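Local atomic coordinates of FdhC (Acinetobacter nosocomialis, PDB entry 5KTC), a protein that transfers an acyl group, (R)-3-hydroxybutanoyl, from coenzyme A to the amino group of a dTDP-linked 3-amino-3,6-dideoxy-D-galactose, as a sugar N-acyltransferase of the GNAT superfamily. Residues A8-L13 with H102-A107; N34-K39 with K134-V139; Y106-S111 with H140-K145; A148-I151 with N157-Y160. All coordinates share one frame; numbering follows the deposited sequence.

Interaction 1 (A8-L13 with H102-A107); sequences ANTTYL and HKTKYA. With COA (coenzyme A), chain D.
Two threonine hydroxyls carry the polar part of this contact: Thr104 OG1 donates a hydrogen bond to Thr10 OG1 over 2.8 Å, the two side chains passing antiparallel. Thr10 OG1 also accepts from a water, 3.1 Å away, and that water in turn accepts from Tyr106 N at 3.0 Å. One hydroxyl thus ties Thr10 both to the side chain of Thr104 and to the backbone of the type I turn from Thr104 to Ala107. The apolar part is small. Thr11 points its methyl CG2 at the turn, 3.8 Å from Ala107 CB and close beside Thr104 OG1, while its own hydroxyl bonds to Glu110. In the GNAT fold this turn leads from strand 91-99 into helix 107-122 beside the coenzyme A site; Thr10 and Thr11 pack against it where strand 11-15 begins. The charged side chains leave in the other direction and reach the cofactor. Lys103, extended beyond CG, donates from NZ to the pyrophosphate oxygen O4A of coenzyme A at 2.7 Å, and Lys105 NZ donates to O7A of the 3'-phosphate, also at 2.7 Å.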
# COMPACT_ATOMS: atom_id res chain seq x y z
N ALA A 8 7.84 6.51 -7.34
CA ALA A 8 8.02 5.64 -8.50
C ALA A 8 7.85 6.47 -9.71
O ALA A 8 7.97 7.72 -9.65
CB ALA A 8 7.08 4.44 -8.45
N ASN A 9 7.59 5.82 -10.81
CA ASN A 9 7.47 6.54 -12.07
C ASN A 9 6.35 7.54 -12.23
O ASN A 9 6.55 8.60 -12.80
CB ASN A 9 7.34 5.53 -13.20
CG ASN A 9 8.58 5.43 -14.02
OD1 ASN A 9 9.66 5.94 -13.66
ND2 ASN A 9 8.44 4.82 -15.16
N THR A 10 5.16 7.16 -11.84
CA THR A 10 4.01 7.98 -12.03
C THR A 10 3.35 8.37 -10.75
O THR A 10 2.41 9.11 -10.82
CB THR A 10 2.99 7.38 -12.98
OG1 THR A 10 2.26 6.28 -12.38
CG2 THR A 10 3.67 6.96 -14.36
N THR A 11 3.85 7.88 -9.63
CA THR A 11 3.24 8.14 -8.31
C THR A 11 4.29 8.39 -7.26
O THR A 11 5.46 8.12 -7.47
CB THR A 11 2.38 6.95 -7.84
OG1 THR A 11 3.20 5.79 -7.87
CG2 THR A 11 1.13 6.72 -8.71
N TYR A 12 3.85 8.92 -6.10
CA TYR A 12 4.67 9.07 -4.95
C TYR A 12 3.80 8.99 -3.72
O TYR A 12 2.57 9.11 -3.82
CB TYR A 12 5.46 10.37 -4.94
CG TYR A 12 4.68 11.65 -4.94
CD1 TYR A 12 4.29 12.26 -6.13
CD2 TYR A 12 4.34 12.27 -3.77
CE1 TYR A 12 3.62 13.47 -6.15
CE2 TYR A 12 3.65 13.49 -3.78
CZ TYR A 12 3.25 14.08 -4.96
OH TYR A 12 2.48 15.26 -4.99
N LEU A 13 4.41 8.71 -2.60
CA LEU A 13 3.71 8.54 -1.32
C LEU A 13 4.24 9.53 -0.34
O LEU A 13 5.42 9.77 -0.30
CB LEU A 13 3.94 7.15 -0.70
CG LEU A 13 3.60 5.84 -1.44
CD1 LEU A 13 3.34 4.64 -0.54
CD2 LEU A 13 2.59 5.90 -2.52
N HIS A 102 -8.91 8.74 -10.59
CA HIS A 102 -7.86 9.65 -11.13
C HIS A 102 -6.49 9.02 -11.03
O HIS A 102 -5.52 9.62 -11.39
CB HIS A 102 -7.88 11.05 -10.47
CG HIS A 102 -7.04 12.11 -11.17
ND1 HIS A 102 -7.03 12.30 -12.54
CD2 HIS A 102 -6.23 13.07 -10.66
CE1 HIS A 102 -6.21 13.28 -12.85
NE2 HIS A 102 -5.70 13.77 -11.72
N LYS A 103 -6.42 7.76 -10.60
CA LYS A 103 -5.18 7.05 -10.49
C LYS A 103 -4.49 6.97 -11.86
O LYS A 103 -5.15 6.92 -12.90
CB LYS A 103 -5.44 5.59 -9.97
CG LYS A 103 -6.21 4.70 -10.97
CD LYS A 103 -6.59 3.34 -10.46
CE LYS A 103 -7.43 2.57 -11.50
NZ LYS A 103 -8.06 1.36 -10.91
N THR A 104 -3.18 6.92 -11.85
CA THR A 104 -2.47 6.57 -13.05
C THR A 104 -2.67 5.09 -13.32
O THR A 104 -3.08 4.32 -12.43
CB THR A 104 -0.97 6.82 -12.94
OG1 THR A 104 -0.51 6.17 -11.77
CG2 THR A 104 -0.65 8.29 -12.80
N LYS A 105 -2.42 4.70 -14.57
CA LYS A 105 -2.77 3.35 -15.06
C LYS A 105 -2.16 2.23 -14.19
O LYS A 105 -2.85 1.26 -13.84
CB LYS A 105 -2.29 3.15 -16.48
CG LYS A 105 -2.84 1.91 -17.13
CD LYS A 105 -2.56 1.97 -18.63
CE LYS A 105 -2.97 0.68 -19.33
NZ LYS A 105 -4.44 0.39 -19.26
N TYR A 106 -0.87 2.40 -13.90
CA TYR A 106 -0.08 1.43 -13.20
C TYR A 106 0.16 1.82 -11.74
O TYR A 106 1.05 1.26 -11.12
CB TYR A 106 1.27 1.16 -13.95
CG TYR A 106 1.02 0.67 -15.37
CD1 TYR A 106 0.31 -0.51 -15.60
CD2 TYR A 106 1.44 1.39 -16.49
CE1 TYR A 106 0.02 -0.95 -16.89
CE2 TYR A 106 1.14 0.95 -17.79
CZ TYR A 106 0.45 -0.21 -17.98
OH TYR A 106 0.13 -0.65 -19.25
N ALA A 107 -0.60 2.76 -11.20
CA ALA A 107 -0.46 3.13 -9.77
C ALA A 107 -0.48 1.94 -8.82
O ALA A 107 0.18 1.95 -7.76
CB ALA A 107 -1.58 4.08 -9.38
N1A COA D . 2.79 -6.77 -13.83
C2A COA D . 2.45 -5.92 -14.82
N3A COA D . 1.28 -5.28 -14.86
C4A COA D . 0.45 -5.41 -13.83
C5A COA D . 0.78 -6.29 -12.68
C6A COA D . 2.04 -7.00 -12.74
N6A COA D . 2.42 -7.82 -11.77
N7A COA D . -0.23 -6.22 -11.83
C8A COA D . -1.14 -5.38 -12.37
N9A COA D . -0.73 -4.91 -13.57
C1B COA D . -1.44 -3.95 -14.45
C2B COA D . -2.92 -4.34 -14.53
O2B COA D . -3.20 -5.31 -15.55
C3B COA D . -3.58 -3.02 -14.75
O3B COA D . -3.38 -2.66 -16.12
P3B COA D . -4.62 -2.70 -17.14
O7A COA D . -5.05 -1.23 -17.15
O8A COA D . -3.77 -3.14 -18.31
O9A COA D . -5.64 -3.67 -16.60
C4B COA D . -2.74 -2.08 -13.90
O4B COA D . -1.42 -2.65 -13.85
C5B COA D . -3.35 -1.79 -12.54
O5B COA D . -3.55 -2.99 -11.83
P1A COA D . -5.00 -3.40 -11.36
O1A COA D . -4.93 -4.82 -10.85
O2A COA D . -6.11 -2.93 -12.26
O3A COA D . -5.25 -2.60 -9.98
P2A COA D . -6.19 -1.42 -9.60
O4A COA D . -5.91 -0.14 -10.34
O5A COA D . -7.65 -1.85 -9.58
O6A COA D . -5.77 -1.13 -8.09
CBP COA D . -6.77 -1.51 -5.90
CCP COA D . -6.04 -2.12 -7.11
CDP COA D . -7.06 -2.64 -4.94
CEP COA D . -5.89 -0.46 -5.22
CAP COA D . -8.08 -0.84 -6.39
OAP COA D . -8.71 -1.81 -7.28
C9P COA D . -8.97 -0.39 -5.31
O9P COA D . -8.88 0.69 -4.68
N8P COA D . -9.95 -1.27 -5.03
C7P COA D . -10.89 -0.99 -4.00
C6P COA D . -10.36 -1.04 -2.59
C5P COA D . -9.89 -2.44 -2.27
O5P COA D . -10.65 -3.39 -2.50
N4P COA D . -8.67 -2.56 -1.79
C3P COA D . -8.05 -3.87 -1.57
C2P COA D . -8.57 -4.56 -0.29
S1P COA D . -7.94 -6.28 -0.26
O HOH W 1 1.07 4.51 -14.62

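Interaction 2 (N34-K39 with K134-V139); sequences NTYISK and KGNDKV. With FUH ([[(2~{R},3~{S},5~{R})-5-[5-methyl-2,4-bis(oxidanylidene)pyrimidin-1-yl]-3-oxidanyl-oxolan-2-yl]methoxy-oxidanyl-phosphoryl] [(2~{R},3~{R},4~{S},5~{R},6~{R})-6-methyl-3,5-bis(oxidanyl)-4-[[(3~{R})-3-oxidanylbutanoyl]amino]oxan-2-yl] hydrogen phosphate), chain C.
Beside the pantetheine arm of coenzyme A, the loop holding Tyr36, which also lines the sugar-nucleotide pocket, meets the turn that starts helix 137-146. The Tyr36 ring and the side-chain amide of Asn136 are stacked with their planes 22° apart, CD2 of the ring lying 3.2 Å from Asn136 CG. Asn136 CB adds a CH-pi contact, 3.8 Å from the centroid of the Tyr36 ring and 15° off its normal. The opposite face of the ring is covered by CG2 of the adjacent Thr35, which leaves the phenol sandwiched. Its OH lies 3.0 Å from Gly135 O. With CG anti to the backbone N (chi1 -155°), Asn136 lays its amide against the CD2 side of the ring, and ND2 continues to a hydrogen bond with the pantetheine carbonyl O5P; the tyrosine therefore packs against a residue that binds the cofactor. Farther along the loop, Ser38 grips the pyrophosphate of the sugar nucleotide twice, through N to O7 (3.0 Å) and through OG to O11 (2.6 Å). Asn136 is both the centre of an inverse gamma turn and the N-cap residue. An asparagine so placed after strand 127-133 and bonded to pantetheine is consistent with the cofactor site of a GNAT acyltransferase.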
# COMPACT_ATOMS: atom_id res chain seq x y z
N ASN A 34 -15.42 0.84 -1.99
CA ASN A 34 -15.38 0.32 -0.68
C ASN A 34 -16.07 -1.01 -0.48
O ASN A 34 -16.37 -1.34 0.66
CB ASN A 34 -15.88 1.31 0.34
CG ASN A 34 -17.38 1.65 0.26
OD1 ASN A 34 -18.16 1.05 -0.46
ND2 ASN A 34 -17.77 2.67 1.02
N THR A 35 -16.30 -1.74 -1.57
CA THR A 35 -16.96 -3.06 -1.50
C THR A 35 -16.25 -3.98 -0.50
O THR A 35 -16.90 -4.66 0.25
CB THR A 35 -16.95 -3.74 -2.85
OG1 THR A 35 -17.47 -2.84 -3.83
CG2 THR A 35 -17.79 -5.06 -2.81
N TYR A 36 -14.91 -3.95 -0.47
CA TYR A 36 -14.14 -4.96 0.27
C TYR A 36 -13.21 -4.37 1.36
O TYR A 36 -12.18 -4.99 1.74
CB TYR A 36 -13.36 -5.74 -0.75
CG TYR A 36 -14.19 -6.43 -1.79
CD1 TYR A 36 -15.00 -7.52 -1.48
CD2 TYR A 36 -14.13 -6.03 -3.10
CE1 TYR A 36 -15.75 -8.15 -2.45
CE2 TYR A 36 -14.84 -6.66 -4.07
CZ TYR A 36 -15.67 -7.71 -3.75
OH TYR A 36 -16.38 -8.34 -4.78
N ILE A 37 -13.54 -3.17 1.83
CA ILE A 37 -12.80 -2.59 2.91
C ILE A 37 -13.73 -2.34 4.07
O ILE A 37 -14.96 -2.49 3.90
CB ILE A 37 -12.01 -1.32 2.48
CG1 ILE A 37 -12.96 -0.15 2.32
CG2 ILE A 37 -11.30 -1.60 1.15
CD1 ILE A 37 -12.30 1.17 2.01
N SER A 38 -13.16 -1.98 5.22
CA SER A 38 -13.96 -1.76 6.43
C SER A 38 -14.78 -0.48 6.36
O SER A 38 -14.30 0.55 5.90
CB SER A 38 -13.08 -1.67 7.69
OG SER A 38 -12.40 -2.88 8.00
N LYS A 39 -16.05 -0.53 6.80
CA LYS A 39 -16.83 0.71 7.00
C LYS A 39 -16.08 1.68 7.85
O LYS A 39 -15.47 1.32 8.84
CB LYS A 39 -18.11 0.44 7.81
CG LYS A 39 -19.05 -0.51 7.19
CD LYS A 39 -20.30 -0.63 8.07
CE LYS A 39 -21.33 -1.40 7.26
NZ LYS A 39 -22.67 -1.38 7.86
N LYS A 134 -12.72 -12.67 -0.08
CA LYS A 134 -13.18 -13.54 -1.12
C LYS A 134 -14.21 -12.72 -1.93
O LYS A 134 -14.90 -11.95 -1.36
CB LYS A 134 -13.78 -14.77 -0.46
CG LYS A 134 -12.77 -15.66 0.24
CD LYS A 134 -13.48 -16.87 0.88
CE LYS A 134 -12.68 -18.16 0.83
NZ LYS A 134 -12.95 -18.94 2.11
N GLY A 135 -14.17 -12.83 -3.25
CA GLY A 135 -14.96 -11.99 -4.14
C GLY A 135 -14.17 -10.88 -4.79
O GLY A 135 -14.56 -10.42 -5.86
N ASN A 136 -13.05 -10.45 -4.18
CA ASN A 136 -12.22 -9.34 -4.72
C ASN A 136 -11.19 -9.86 -5.72
O ASN A 136 -9.94 -9.74 -5.56
CB ASN A 136 -11.57 -8.58 -3.56
CG ASN A 136 -11.20 -7.14 -3.89
OD1 ASN A 136 -11.38 -6.67 -5.01
ND2 ASN A 136 -10.68 -6.44 -2.90
N ASP A 137 -11.74 -10.41 -6.80
CA ASP A 137 -11.09 -11.43 -7.57
C ASP A 137 -9.84 -10.91 -8.24
O ASP A 137 -8.78 -11.54 -8.23
CB ASP A 137 -12.09 -12.09 -8.57
CG ASP A 137 -13.25 -12.80 -7.85
OD1 ASP A 137 -12.97 -13.47 -6.83
OD2 ASP A 137 -14.44 -12.66 -8.25
N LYS A 138 -9.93 -9.69 -8.74
CA LYS A 138 -8.82 -9.08 -9.40
C LYS A 138 -7.63 -8.79 -8.42
O LYS A 138 -6.48 -8.67 -8.82
CB LYS A 138 -9.35 -7.80 -10.07
CG LYS A 138 -8.39 -7.24 -11.05
CD LYS A 138 -8.96 -6.16 -11.96
CE LYS A 138 -7.80 -5.71 -12.83
NZ LYS A 138 -8.10 -4.60 -13.75
N VAL A 139 -7.94 -8.58 -7.16
CA VAL A 139 -6.91 -8.26 -6.13
C VAL A 139 -6.17 -9.54 -5.73
O VAL A 139 -4.96 -9.55 -5.59
CB VAL A 139 -7.56 -7.50 -4.95
CG1 VAL A 139 -6.55 -7.18 -3.83
CG2 VAL A 139 -8.18 -6.22 -5.48
O1 FUH C . -6.02 -3.60 1.78
C1 FUH C . -5.89 -4.76 2.15
C2 FUH C . -4.76 -5.64 1.71
C3 FUH C . -4.18 -5.20 0.39
O2 FUH C . -4.84 -5.84 -0.73
C4 FUH C . -2.73 -5.59 0.29
N1 FUH C . -6.77 -5.35 3.06
C5 FUH C . -7.70 -4.51 3.83
C6 FUH C . -9.11 -5.12 3.84
O3 FUH C . -9.00 -6.39 4.35
C7 FUH C . -10.07 -4.42 4.78
C8 FUH C . -11.39 -5.18 5.04
O4 FUH C . -9.46 -4.22 6.07
C9 FUH C . -7.19 -4.37 5.25
O5 FUH C . -5.97 -3.61 5.31
C10 FUH C . -8.16 -3.60 6.05
O6 FUH C . -8.25 -2.30 5.48
P1 FUH C . -8.95 -1.11 6.22
O7 FUH C . -10.43 -1.13 6.06
O8 FUH C . -8.34 0.13 5.56
O9 FUH C . -8.43 -0.97 7.71
P2 FUH C . -8.86 -1.69 9.07
O10 FUH C . -7.61 -2.20 9.70
O11 FUH C . -9.86 -2.77 8.69
O12 FUH C . -9.47 -0.45 9.82
C11 FUH C . -9.53 -0.45 11.25
C12 FUH C . -10.70 0.41 11.66
C13 FUH C . -11.99 0.14 10.87
O13 FUH C . -13.17 0.31 11.68
C14 FUH C . -12.05 1.24 9.82
C15 FUH C . -11.36 2.37 10.55
O14 FUH C . -10.38 1.79 11.44
N2 FUH C . -10.55 3.30 9.72
C16 FUH C . -9.43 2.87 9.08
C17 FUH C . -8.65 3.77 8.36
C18 FUH C . -7.38 3.34 7.65
C19 FUH C . -9.09 5.13 8.31
O15 FUH C . -8.37 6.01 7.70
N3 FUH C . -10.20 5.52 8.95
C20 FUH C . -10.88 4.62 9.67
O16 FUH C . -11.99 5.01 10.28

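Interaction 3 (Y106-S111 with H140-K145); sequences YAAVES and HSFHLK. With COA (coenzyme A), chain D.
Phe142 reaches from helix 137-146 to the first turn of helix 107-122 and makes the whole of the direct contact. Its first torsion is fully extended (chi1 -180°), which sends the ring straight across, with CZ ending 3.6 Å from Ala108 O. Val109 CA sits at the ring edge, near its plane, and the CE2 atom of Phe142 touches both Ala108 CB, at 4.1 Å, and Val109 CG2, at 4.0 Å. This part is buried and mostly apolar, yet small, because the backbones stand well apart: the nearest CA atoms, of Val109 and Phe142, are 8.7 Å from each other. Coenzyme A fills in beside Phe142. Val109 CG2 lies 3.5 Å from C4A of the adenine, Phe142 CD2 lies 3.5 Å from its N7A, and Ala108 CB meets the pyrophosphate, 3.2 Å from O6A. The looser, solvent side is at the exposed Lys145, whose aliphatic part borders the same base, with CG 3.6 Å from N6A. Within helix 107-122, Ala107 O accepts from both N and OG of Ser111, whose hydroxyl also bonds to the indole of Trp97. That indole meets Phe142 edge-to-face, joining both helices to strand 91-99 of the central sheet.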
# COMPACT_ATOMS: atom_id res chain seq x y z
N TYR A 106 -0.87 2.40 -13.90
CA TYR A 106 -0.08 1.43 -13.20
C TYR A 106 0.16 1.82 -11.74
O TYR A 106 1.05 1.26 -11.12
CB TYR A 106 1.27 1.16 -13.95
CG TYR A 106 1.02 0.67 -15.37
CD1 TYR A 106 0.31 -0.51 -15.60
CD2 TYR A 106 1.44 1.39 -16.49
CE1 TYR A 106 0.02 -0.95 -16.89
CE2 TYR A 106 1.14 0.95 -17.79
CZ TYR A 106 0.45 -0.21 -17.98
OH TYR A 106 0.13 -0.65 -19.25
N ALA A 107 -0.60 2.76 -11.20
CA ALA A 107 -0.46 3.13 -9.77
C ALA A 107 -0.48 1.94 -8.82
O ALA A 107 0.18 1.95 -7.76
CB ALA A 107 -1.58 4.08 -9.38
N ALA A 108 -1.32 0.96 -9.14
CA ALA A 108 -1.48 -0.23 -8.25
C ALA A 108 -0.14 -0.96 -8.14
O ALA A 108 0.34 -1.28 -7.04
CB ALA A 108 -2.60 -1.16 -8.74
N VAL A 109 0.51 -1.17 -9.28
CA VAL A 109 1.84 -1.81 -9.29
C VAL A 109 2.87 -0.96 -8.56
O VAL A 109 3.66 -1.46 -7.73
CB VAL A 109 2.34 -2.12 -10.73
CG1 VAL A 109 3.68 -2.79 -10.69
CG2 VAL A 109 1.34 -2.95 -11.48
N GLU A 110 2.90 0.33 -8.86
CA GLU A 110 3.94 1.17 -8.27
C GLU A 110 3.81 1.26 -6.71
O GLU A 110 4.79 1.19 -5.96
CB GLU A 110 3.82 2.60 -8.83
CG GLU A 110 4.15 2.69 -10.33
CD GLU A 110 4.13 4.10 -10.90
OE1 GLU A 110 4.11 5.10 -10.18
OE2 GLU A 110 4.22 4.18 -12.12
N SER A 111 2.57 1.46 -6.30
CA SER A 111 2.28 1.63 -4.83
C SER A 111 2.56 0.35 -4.07
O SER A 111 3.20 0.39 -3.00
CB SER A 111 0.86 2.16 -4.62
OG SER A 111 -0.14 1.32 -5.10
N HIS A 140 -6.90 -10.66 -5.64
CA HIS A 140 -6.25 -11.96 -5.50
C HIS A 140 -5.27 -12.14 -6.63
O HIS A 140 -4.10 -12.47 -6.42
CB HIS A 140 -7.27 -13.11 -5.43
CG HIS A 140 -8.21 -13.00 -4.27
ND1 HIS A 140 -7.81 -13.24 -2.98
CD2 HIS A 140 -9.51 -12.67 -4.20
CE1 HIS A 140 -8.83 -13.07 -2.15
NE2 HIS A 140 -9.86 -12.67 -2.86
N SER A 141 -5.74 -11.89 -7.84
CA SER A 141 -4.97 -12.17 -9.01
C SER A 141 -3.69 -11.28 -9.07
O SER A 141 -2.57 -11.74 -9.40
CB SER A 141 -5.89 -12.01 -10.23
OG SER A 141 -5.14 -12.11 -11.38
N PHE A 142 -3.85 -10.03 -8.67
CA PHE A 142 -2.74 -9.12 -8.55
C PHE A 142 -1.64 -9.64 -7.65
O PHE A 142 -0.49 -9.62 -8.01
CB PHE A 142 -3.22 -7.75 -7.98
CG PHE A 142 -2.13 -6.74 -7.82
CD1 PHE A 142 -1.32 -6.70 -6.68
CD2 PHE A 142 -1.90 -5.79 -8.83
CE1 PHE A 142 -0.31 -5.75 -6.56
CE2 PHE A 142 -0.90 -4.86 -8.71
CZ PHE A 142 -0.09 -4.83 -7.58
N HIS A 143 -2.01 -9.94 -6.42
CA HIS A 143 -1.06 -10.42 -5.41
C HIS A 143 -0.39 -11.75 -5.80
O HIS A 143 0.84 -11.88 -5.69
CB HIS A 143 -1.69 -10.56 -4.02
CG HIS A 143 -2.09 -9.24 -3.42
ND1 HIS A 143 -1.19 -8.22 -3.21
CD2 HIS A 143 -3.29 -8.77 -3.00
CE1 HIS A 143 -1.82 -7.20 -2.65
NE2 HIS A 143 -3.09 -7.50 -2.52
N LEU A 144 -1.17 -12.68 -6.34
CA LEU A 144 -0.56 -13.97 -6.83
C LEU A 144 0.41 -13.69 -7.94
O LEU A 144 1.51 -14.21 -7.93
CB LEU A 144 -1.61 -14.97 -7.30
CG LEU A 144 -2.47 -15.49 -6.16
CD1 LEU A 144 -3.87 -16.05 -6.50
CD2 LEU A 144 -1.68 -16.45 -5.30
N LYS A 145 0.05 -12.84 -8.86
CA LYS A 145 0.96 -12.49 -9.92
C LYS A 145 2.28 -11.91 -9.41
O LYS A 145 3.35 -12.25 -9.89
CB LYS A 145 0.32 -11.51 -10.91
CG LYS A 145 1.16 -11.20 -12.18
CD LYS A 145 0.29 -10.50 -13.24
CE LYS A 145 1.04 -10.02 -14.49
NZ LYS A 145 1.85 -11.10 -15.14
N1A COA D . 2.79 -6.77 -13.83
C2A COA D . 2.45 -5.92 -14.82
N3A COA D . 1.28 -5.28 -14.86
C4A COA D . 0.45 -5.41 -13.83
C5A COA D . 0.78 -6.29 -12.68
C6A COA D . 2.04 -7.00 -12.74
N6A COA D . 2.42 -7.82 -11.77
N7A COA D . -0.23 -6.22 -11.83
C8A COA D . -1.14 -5.38 -12.37
N9A COA D . -0.73 -4.91 -13.57
C1B COA D . -1.44 -3.95 -14.45
C2B COA D . -2.92 -4.34 -14.53
O2B COA D . -3.20 -5.31 -15.55
C3B COA D . -3.58 -3.02 -14.75
O3B COA D . -3.38 -2.66 -16.12
P3B COA D . -4.62 -2.70 -17.14
O7A COA D . -5.05 -1.23 -17.15
O8A COA D . -3.77 -3.14 -18.31
O9A COA D . -5.64 -3.67 -16.60
C4B COA D . -2.74 -2.08 -13.90
O4B COA D . -1.42 -2.65 -13.85
C5B COA D . -3.35 -1.79 -12.54
O5B COA D . -3.55 -2.99 -11.83
P1A COA D . -5.00 -3.40 -11.36
O1A COA D . -4.93 -4.82 -10.85
O2A COA D . -6.11 -2.93 -12.26
O3A COA D . -5.25 -2.60 -9.98
P2A COA D . -6.19 -1.42 -9.60
O4A COA D . -5.91 -0.14 -10.34
O5A COA D . -7.65 -1.85 -9.58
O6A COA D . -5.77 -1.13 -8.09
CBP COA D . -6.77 -1.51 -5.90
CCP COA D . -6.04 -2.12 -7.11
CDP COA D . -7.06 -2.64 -4.94
CEP COA D . -5.89 -0.46 -5.22
CAP COA D . -8.08 -0.84 -6.39
OAP COA D . -8.71 -1.81 -7.28
C9P COA D . -8.97 -0.39 -5.31
O9P COA D . -8.88 0.69 -4.68
N8P COA D . -9.95 -1.27 -5.03
C7P COA D . -10.89 -0.99 -4.00
C6P COA D . -10.36 -1.04 -2.59
C5P COA D . -9.89 -2.44 -2.27
O5P COA D . -10.65 -3.39 -2.50
N4P COA D . -8.67 -2.56 -1.79
C3P COA D . -8.05 -3.87 -1.57
C2P COA D . -8.57 -4.56 -0.29
S1P COA D . -7.94 -6.28 -0.26

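Interaction 4 (A148-I151 with N157-Y160); sequences AQKI and NIYY
This is the pairing of two strands of a beta hairpin at one edge of the central sheet, strand 149-153 against strand 157-163. Lys150 and Tyr160 form an antiparallel non-hydrogen-bonded pair, their CA atoms 4.7 Å apart. Beside it, Ile151 N donates to Tyr159 O over 3.0 Å. Gln149 O receives a CA-H...O contact from Tyr160 CA at 3.3 Å. The short segments run at 119° to each other, far from a flat antiparallel pair, so the outer strand twists strongly against its partner. Strand 149-153 is outermost, and strand 157-163 lies between it and strand 127-133, an order in keeping with the C-terminal part of a GNAT fold. Side chains pack on the face shared by Lys150 and Tyr160. Lys150, trans at chi1 (-170°) and extended beyond, lays its methylenes across Ile158, CG lying 3.7 Å from Ile158 CG2. Ala148 CB touches Tyr160 CD2 at 3.9 Å, and the phenol OH of Tyr160 bonds to His140 of helix 137-146. On the inner strand, Asn157 ND2 donates to Tyr159 OH at 3.0 Å, almost straight at 171°, and that hydroxyl also bonds to Asp154.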
# COMPACT_ATOMS: atom_id res chain seq x y z
N ALA A 148 2.87 -13.25 -4.01
CA ALA A 148 2.32 -13.53 -2.69
C ALA A 148 1.96 -15.02 -2.60
O ALA A 148 1.63 -15.64 -3.58
CB ALA A 148 1.08 -12.71 -2.42
N GLN A 149 2.14 -15.59 -1.43
CA GLN A 149 1.79 -16.97 -1.23
C GLN A 149 0.49 -17.00 -0.41
O GLN A 149 0.36 -16.51 0.70
CB GLN A 149 2.95 -17.74 -0.62
CG GLN A 149 2.81 -19.27 -0.71
CD GLN A 149 3.64 -20.08 0.34
OE1 GLN A 149 3.31 -21.27 0.64
NE2 GLN A 149 4.67 -19.46 0.92
N LYS A 150 -0.48 -17.64 -1.03
CA LYS A 150 -1.74 -17.97 -0.45
C LYS A 150 -1.41 -18.95 0.63
O LYS A 150 -0.97 -20.07 0.32
CB LYS A 150 -2.58 -18.57 -1.63
CG LYS A 150 -4.06 -18.81 -1.39
CD LYS A 150 -4.89 -18.80 -2.70
CE LYS A 150 -6.33 -19.26 -2.34
NZ LYS A 150 -7.38 -19.45 -3.39
N ILE A 151 -1.42 -18.51 1.89
CA ILE A 151 -1.27 -19.39 3.01
C ILE A 151 -2.60 -20.17 3.18
O ILE A 151 -2.59 -21.42 3.21
CB ILE A 151 -1.22 -18.72 4.39
CG1 ILE A 151 0.05 -18.04 4.76
CG2 ILE A 151 -1.43 -19.75 5.52
CD1 ILE A 151 -0.30 -16.98 5.84
N ASN A 157 -12.10 -14.13 4.02
CA ASN A 157 -10.77 -13.76 3.46
C ASN A 157 -9.91 -14.90 2.98
O ASN A 157 -10.08 -16.06 3.39
CB ASN A 157 -9.93 -13.11 4.58
CG ASN A 157 -10.52 -11.83 5.11
OD1 ASN A 157 -11.13 -11.10 4.36
ND2 ASN A 157 -10.35 -11.55 6.41
N ILE A 158 -9.00 -14.55 2.10
CA ILE A 158 -7.81 -15.30 1.86
C ILE A 158 -6.65 -14.52 2.49
O ILE A 158 -6.59 -13.29 2.40
CB ILE A 158 -7.63 -15.63 0.42
CG1 ILE A 158 -8.80 -16.52 -0.02
CG2 ILE A 158 -6.28 -16.37 0.20
CD1 ILE A 158 -8.91 -16.60 -1.52
N TYR A 159 -5.77 -15.27 3.20
CA TYR A 159 -4.64 -14.71 3.95
C TYR A 159 -3.38 -15.02 3.18
O TYR A 159 -3.18 -16.16 2.69
CB TYR A 159 -4.57 -15.35 5.34
CG TYR A 159 -5.72 -14.96 6.13
CD1 TYR A 159 -5.74 -13.75 6.77
CD2 TYR A 159 -6.89 -15.74 6.13
CE1 TYR A 159 -6.84 -13.30 7.41
CE2 TYR A 159 -8.00 -15.32 6.81
CZ TYR A 159 -7.99 -14.13 7.45
OH TYR A 159 -9.07 -13.61 8.14
N TYR A 160 -2.52 -14.00 3.04
CA TYR A 160 -1.32 -14.13 2.26
C TYR A 160 -0.11 -13.73 3.07
O TYR A 160 -0.22 -12.94 3.99
CB TYR A 160 -1.38 -13.19 1.03
CG TYR A 160 -2.44 -13.54 0.02
CD1 TYR A 160 -3.72 -13.02 0.10
CD2 TYR A 160 -2.13 -14.39 -1.03
CE1 TYR A 160 -4.69 -13.40 -0.82
CE2 TYR A 160 -3.08 -14.71 -1.98
CZ TYR A 160 -4.36 -14.21 -1.86
OH TYR A 160 -5.26 -14.59 -2.81

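From the N terminus, segment 8-13 opens interaction 1, which closes only at 102-107. Interaction 2 starts inside that span, at 34-39, and ends beyond it at 134-139, so the two cross. Interaction 3 takes over on the stretch where interaction 1 ends, sharing Tyr106 and Ala107; it crosses interaction 2 and, like it, ends on helix 137-146. Glu110 joins interactions 1 and 3 through probable hydrogen bonds to Thr10 N and Thr11 OG1. Interaction 4 follows in series as a short hairpin, linked to that helix by His140 with Tyr160 and His143 O with Ala148 N. Interactions 1 and 4 lie at the two outermost strands of the sheet; 2 and 3 line the cofactor between.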